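Local atomic coordinates of Co-chaperone DjlA N-terminal domain-containing protein (Porphyromonas gingivalis, PDB entry 2H5N), a protein that is of unknown function but binds a magnesium ion and has an all-helical TerB-like fold, probably related to the N-terminal domain of the co-chaperone DjlA. Residues K85-A96 and P119-M130. Sequence-based numbering, arbitrary orientation.
Sequences KYVASYLGVIMA and PTMTVMEAINNM
M130 lays its sulfur over one face of the Y86 ring, SD standing 4.2 Å from the centroid of that ring and 15° off its normal, a Met-aromatic contact displaced toward the rim. The Y90 ring has I94 CD1 over one face, and M130 CE lies beside Y90 CB and CD1; both tyrosines also pack edge-to-face with F50, and their hydroxyls bond to the carbonyls of M43 (Y90) and R49 (Y86). Bends at chi2 and chi3 curl the M130 chain, and it fits as a knob among Y86, S89, Y90 and V93.

The third flat group, the amide of N129, is used at both ends. K85 NZ sits 2.8 Å from N129 OD1, well above the carbonyl plane rather than on a lone pair, while N129 ND2 donates to S89 OG at 3.1 Å through a bent bond of 140°. S89 OG in turn donates to K85 O at 2.6 Å, reaching it from the face opposite S89 N. M121 SD lies 3.3 Å from S89 OG, a close contact without a hydrogen bond.

The axes of helices 85-94 and 123-130 approach to 8.0 Å, with S89 facing A126 and G92 beside it, and the small residues there are consistent with the close approach. V93 CG1 then meets A126 and I127, and A96 CB touches V123 CG2. The polar bonds of K85, N129 and S89 thus form a closed circuit beside the methionine-lined apolar contact, which probably helps to orient the amide as the last helix packs onto the TerB-like bundle.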
loop_
_atom_site.group_PDB
_atom_site.type_symbol
_atom_site.label_atom_id
_atom_site.label_comp_id
_atom_site.label_asym_id
_atom_site.label_seq_id
_atom_site.Cartn_x
_atom_site.Cartn_y
_atom_site.Cartn_z
ATOM N N LYS A 85 19.810 -8.468 -16.713
ATOM C CA LYS A 85 19.549 -7.484 -17.755
ATOM C C LYS A 85 18.078 -7.505 -18.199
ATOM O O LYS A 85 17.438 -6.464 -18.405
ATOM C CB LYS A 85 20.497 -7.731 -18.949
ATOM C CG LYS A 85 20.123 -7.015 -20.224
ATOM C CD LYS A 85 21.098 -7.315 -21.351
ATOM C CE LYS A 85 20.766 -6.497 -22.578
ATOM N NZ LYS A 85 19.952 -7.244 -23.590
ATOM N N TYR A 86 17.552 -8.713 -18.332
ATOM C CA TYR A 86 16.180 -8.919 -18.706
ATOM C C TYR A 86 15.246 -8.434 -17.577
ATOM O O TYR A 86 14.264 -7.714 -17.823
ATOM C CB TYR A 86 15.986 -10.402 -18.935
ATOM C CG TYR A 86 14.830 -10.695 -19.831
ATOM C CD1 TYR A 86 13.625 -11.167 -19.305
ATOM C CD2 TYR A 86 14.924 -10.484 -21.215
ATOM C CE1 TYR A 86 12.544 -11.420 -20.110
ATOM C CE2 TYR A 86 13.826 -10.754 -22.044
ATOM C CZ TYR A 86 12.652 -11.226 -21.475
ATOM O OH TYR A 86 11.565 -11.517 -22.266
ATOM N N VAL A 87 15.569 -8.774 -16.330
ATOM C CA VAL A 87 14.765 -8.254 -15.206
ATOM C C VAL A 87 14.800 -6.738 -15.134
ATOM O O VAL A 87 13.746 -6.111 -14.915
ATOM C CB VAL A 87 15.148 -8.857 -13.839
ATOM C CG1 VAL A 87 14.256 -8.275 -12.730
ATOM C CG2 VAL A 87 14.990 -10.370 -13.869
ATOM N N ALA A 88 15.992 -6.135 -15.279
ATOM C CA ALA A 88 16.086 -4.656 -15.328
ATOM C C ALA A 88 15.280 -4.048 -16.490
ATOM O O ALA A 88 14.689 -2.971 -16.360
ATOM C CB ALA A 88 17.555 -4.183 -15.402
ATOM N N SER A 89 15.268 -4.727 -17.634
ATOM C CA SER A 89 14.584 -4.181 -18.815
ATOM C C SER A 89 13.106 -4.152 -18.533
ATOM O O SER A 89 12.443 -3.166 -18.815
ATOM C CB SER A 89 14.922 -4.957 -20.109
ATOM O OG SER A 89 16.331 -5.028 -20.262
ATOM N N TYR A 90 12.627 -5.227 -17.927
ATOM C CA TYR A 90 11.236 -5.404 -17.523
ATOM C C TYR A 90 10.791 -4.318 -16.542
ATOM O O TYR A 90 9.747 -3.692 -16.711
ATOM C CB TYR A 90 11.082 -6.791 -16.876
ATOM C CG TYR A 90 9.758 -7.012 -16.169
ATOM C CD1 TYR A 90 8.557 -6.986 -16.885
ATOM C CD2 TYR A 90 9.699 -7.249 -14.775
ATOM C CE1 TYR A 90 7.358 -7.187 -16.257
ATOM C CE2 TYR A 90 8.477 -7.475 -14.138
ATOM C CZ TYR A 90 7.307 -7.443 -14.887
ATOM O OH TYR A 90 6.063 -7.652 -14.302
ATOM N N LEU A 91 11.618 -4.060 -15.531
ATOM C CA LEU A 91 11.269 -3.076 -14.546
ATOM C C LEU A 91 11.220 -1.699 -15.199
ATOM O O LEU A 91 10.359 -0.906 -14.880
ATOM C CB LEU A 91 12.193 -3.146 -13.334
ATOM C CG LEU A 91 12.013 -4.388 -12.433
ATOM C CD1 LEU A 91 13.163 -4.470 -11.472
ATOM C CD2 LEU A 91 10.650 -4.401 -11.669
ATOM N N GLY A 92 12.089 -1.475 -16.182
ATOM C CA GLY A 92 12.203 -0.221 -16.846
ATOM C C GLY A 92 11.066 0.121 -17.772
ATOM O O GLY A 92 10.724 1.306 -17.914
ATOM N N VAL A 93 10.478 -0.893 -18.402
ATOM C CA VAL A 93 9.353 -0.657 -19.287
ATOM C C VAL A 93 8.019 -0.515 -18.567
ATOM O O VAL A 93 7.094 0.063 -19.143
ATOM C CB VAL A 93 9.215 -1.733 -20.403
ATOM C CG1 VAL A 93 10.553 -1.941 -21.129
ATOM C CG2 VAL A 93 8.675 -3.011 -19.842
ATOM N N ILE A 94 7.903 -1.035 -17.333
ATOM C CA ILE A 94 6.646 -0.916 -16.562
ATOM C C ILE A 94 6.195 0.537 -16.377
ATOM O O ILE A 94 5.016 0.862 -16.587
ATOM C CB ILE A 94 6.706 -1.663 -15.213
ATOM C CG1 ILE A 94 6.544 -3.149 -15.456
ATOM C CG2 ILE A 94 5.629 -1.136 -14.205
ATOM C CD1 ILE A 94 7.008 -4.022 -14.278
ATOM N N MET A 95 7.127 1.416 -16.012
ATOM C CA MET A 95 6.749 2.794 -15.750
ATOM C C MET A 95 6.903 3.716 -16.970
ATOM O O MET A 95 6.532 4.887 -16.903
ATOM C CB MET A 95 7.422 3.334 -14.467
ATOM C CG MET A 95 7.005 2.594 -13.153
ATOM S SD MET A 95 7.769 3.362 -11.745
ATOM C CE MET A 95 9.459 3.142 -12.251
ATOM N N ALA A 96 7.433 3.200 -18.078
ATOM C CA ALA A 96 7.552 4.022 -19.280
ATOM C C ALA A 96 6.175 4.218 -19.909
ATOM O O ALA A 96 5.321 3.326 -19.860
ATOM C CB ALA A 96 8.549 3.417 -20.302
ATOM N N PRO A 119 22.048 -4.227 -14.149
ATOM C CA PRO A 119 22.843 -3.239 -14.896
ATOM C C PRO A 119 22.029 -1.981 -15.190
ATOM O O PRO A 119 20.790 -2.046 -15.305
ATOM C CB PRO A 119 23.168 -3.975 -16.184
ATOM C CG PRO A 119 21.953 -4.840 -16.407
ATOM C CD PRO A 119 21.639 -5.353 -15.009
ATOM N N THR A 120 22.707 -0.838 -15.261
ATOM C CA THR A 120 22.046 0.409 -15.632
ATOM C C THR A 120 21.884 0.414 -17.144
ATOM O O THR A 120 22.742 -0.095 -17.873
ATOM C CB THR A 120 22.776 1.713 -15.107
ATOM O OG1 THR A 120 23.665 2.246 -16.100
ATOM C CG2 THR A 120 23.526 1.473 -13.836
ATOM N N MET A 121 20.753 0.939 -17.601
ATOM C CA MET A 121 20.459 1.097 -19.015
ATOM C C MET A 121 19.499 2.287 -19.179
ATOM O O MET A 121 18.849 2.728 -18.222
ATOM C CB MET A 121 19.851 -0.193 -19.607
ATOM C CG MET A 121 18.565 -0.650 -18.936
ATOM S SD MET A 121 17.772 -2.168 -19.533
ATOM C CE MET A 121 18.825 -3.405 -18.844
ATOM N N THR A 122 19.429 2.824 -20.389
ATOM C CA THR A 122 18.391 3.813 -20.717
ATOM C C THR A 122 17.072 3.086 -20.946
ATOM O O THR A 122 17.045 1.869 -21.144
ATOM C CB THR A 122 18.721 4.605 -21.974
ATOM O OG1 THR A 122 18.608 3.741 -23.103
ATOM C CG2 THR A 122 20.139 5.148 -21.903
ATOM N N VAL A 123 15.993 3.864 -20.948
ATOM C CA VAL A 123 14.654 3.335 -21.078
ATOM C C VAL A 123 14.471 2.785 -22.510
ATOM O O VAL A 123 13.740 1.806 -22.715
ATOM C CB VAL A 123 13.603 4.397 -20.627
ATOM C CG1 VAL A 123 13.751 5.720 -21.416
ATOM C CG2 VAL A 123 12.183 3.844 -20.694
ATOM N N MET A 124 15.165 3.409 -23.479
ATOM C CA MET A 124 15.225 2.924 -24.857
ATOM C C MET A 124 15.797 1.505 -24.925
ATOM O O MET A 124 15.182 0.629 -25.547
ATOM C CB MET A 124 16.042 3.880 -25.738
ATOM C CG MET A 124 16.282 3.399 -27.186
ATOM S SD MET A 124 16.783 4.690 -28.359
ATOM C CE MET A 124 15.260 5.614 -28.628
ATOM N N GLU A 125 16.966 1.295 -24.309
ATOM C CA GLU A 125 17.607 -0.032 -24.220
ATOM C C GLU A 125 16.740 -1.050 -23.473
ATOM O O GLU A 125 16.722 -2.224 -23.835
ATOM C CB GLU A 125 18.978 0.053 -23.541
ATOM C CG GLU A 125 20.103 0.544 -24.454
ATOM C CD GLU A 125 21.301 1.105 -23.669
ATOM O OE1 GLU A 125 21.247 1.205 -22.419
ATOM O OE2 GLU A 125 22.302 1.464 -24.326
ATOM N N ALA A 126 16.056 -0.597 -22.427
ATOM C CA ALA A 126 15.039 -1.405 -21.746
ATOM C C ALA A 126 13.930 -1.885 -22.679
ATOM O O ALA A 126 13.611 -3.072 -22.691
ATOM C CB ALA A 126 14.437 -0.651 -20.602
ATOM N N ILE A 127 13.342 -0.943 -23.425
ATOM C CA ILE A 127 12.200 -1.209 -24.312
ATOM C C ILE A 127 12.568 -2.166 -25.463
ATOM O O ILE A 127 11.727 -2.967 -25.917
ATOM C CB ILE A 127 11.594 0.135 -24.854
ATOM C CG1 ILE A 127 10.917 0.912 -23.712
ATOM C CG2 ILE A 127 10.617 -0.106 -26.054
ATOM C CD1 ILE A 127 10.658 2.365 -23.988
ATOM N N ASN A 128 13.813 -2.117 -25.902
ATOM C CA ASN A 128 14.288 -2.964 -26.998
ATOM C C ASN A 128 14.599 -4.346 -26.547
ATOM O O ASN A 128 14.272 -5.290 -27.193
ATOM C CB ASN A 128 15.534 -2.403 -27.691
ATOM C CG ASN A 128 15.265 -1.155 -28.503
ATOM O OD1 ASN A 128 14.223 -0.992 -29.090
ATOM N ND2 ASN A 128 16.224 -0.266 -28.523
ATOM N N ASN A 129 15.225 -4.467 -25.395
ATOM C CA ASN A 129 15.520 -5.784 -24.885
ATOM C C ASN A 129 14.275 -6.593 -24.720
ATOM O O ASN A 129 14.262 -7.735 -24.985
ATOM C CB ASN A 129 16.288 -5.714 -23.578
ATOM C CG ASN A 129 17.601 -4.989 -23.705
ATOM O OD1 ASN A 129 18.378 -5.207 -24.613
ATOM N ND2 ASN A 129 17.847 -4.119 -22.784
ATOM N N MET A 130 13.219 -5.978 -24.247
ATOM C CA MET A 130 11.953 -6.670 -24.034
ATOM C C MET A 130 11.231 -7.042 -25.325
ATOM O O MET A 130 10.543 -8.013 -25.385
ATOM C CB MET A 130 11.039 -5.876 -23.106
ATOM C CG MET A 130 11.487 -5.840 -21.638
ATOM S SD MET A 130 11.634 -7.369 -20.797
ATOM C CE MET A 130 9.990 -7.798 -20.727
#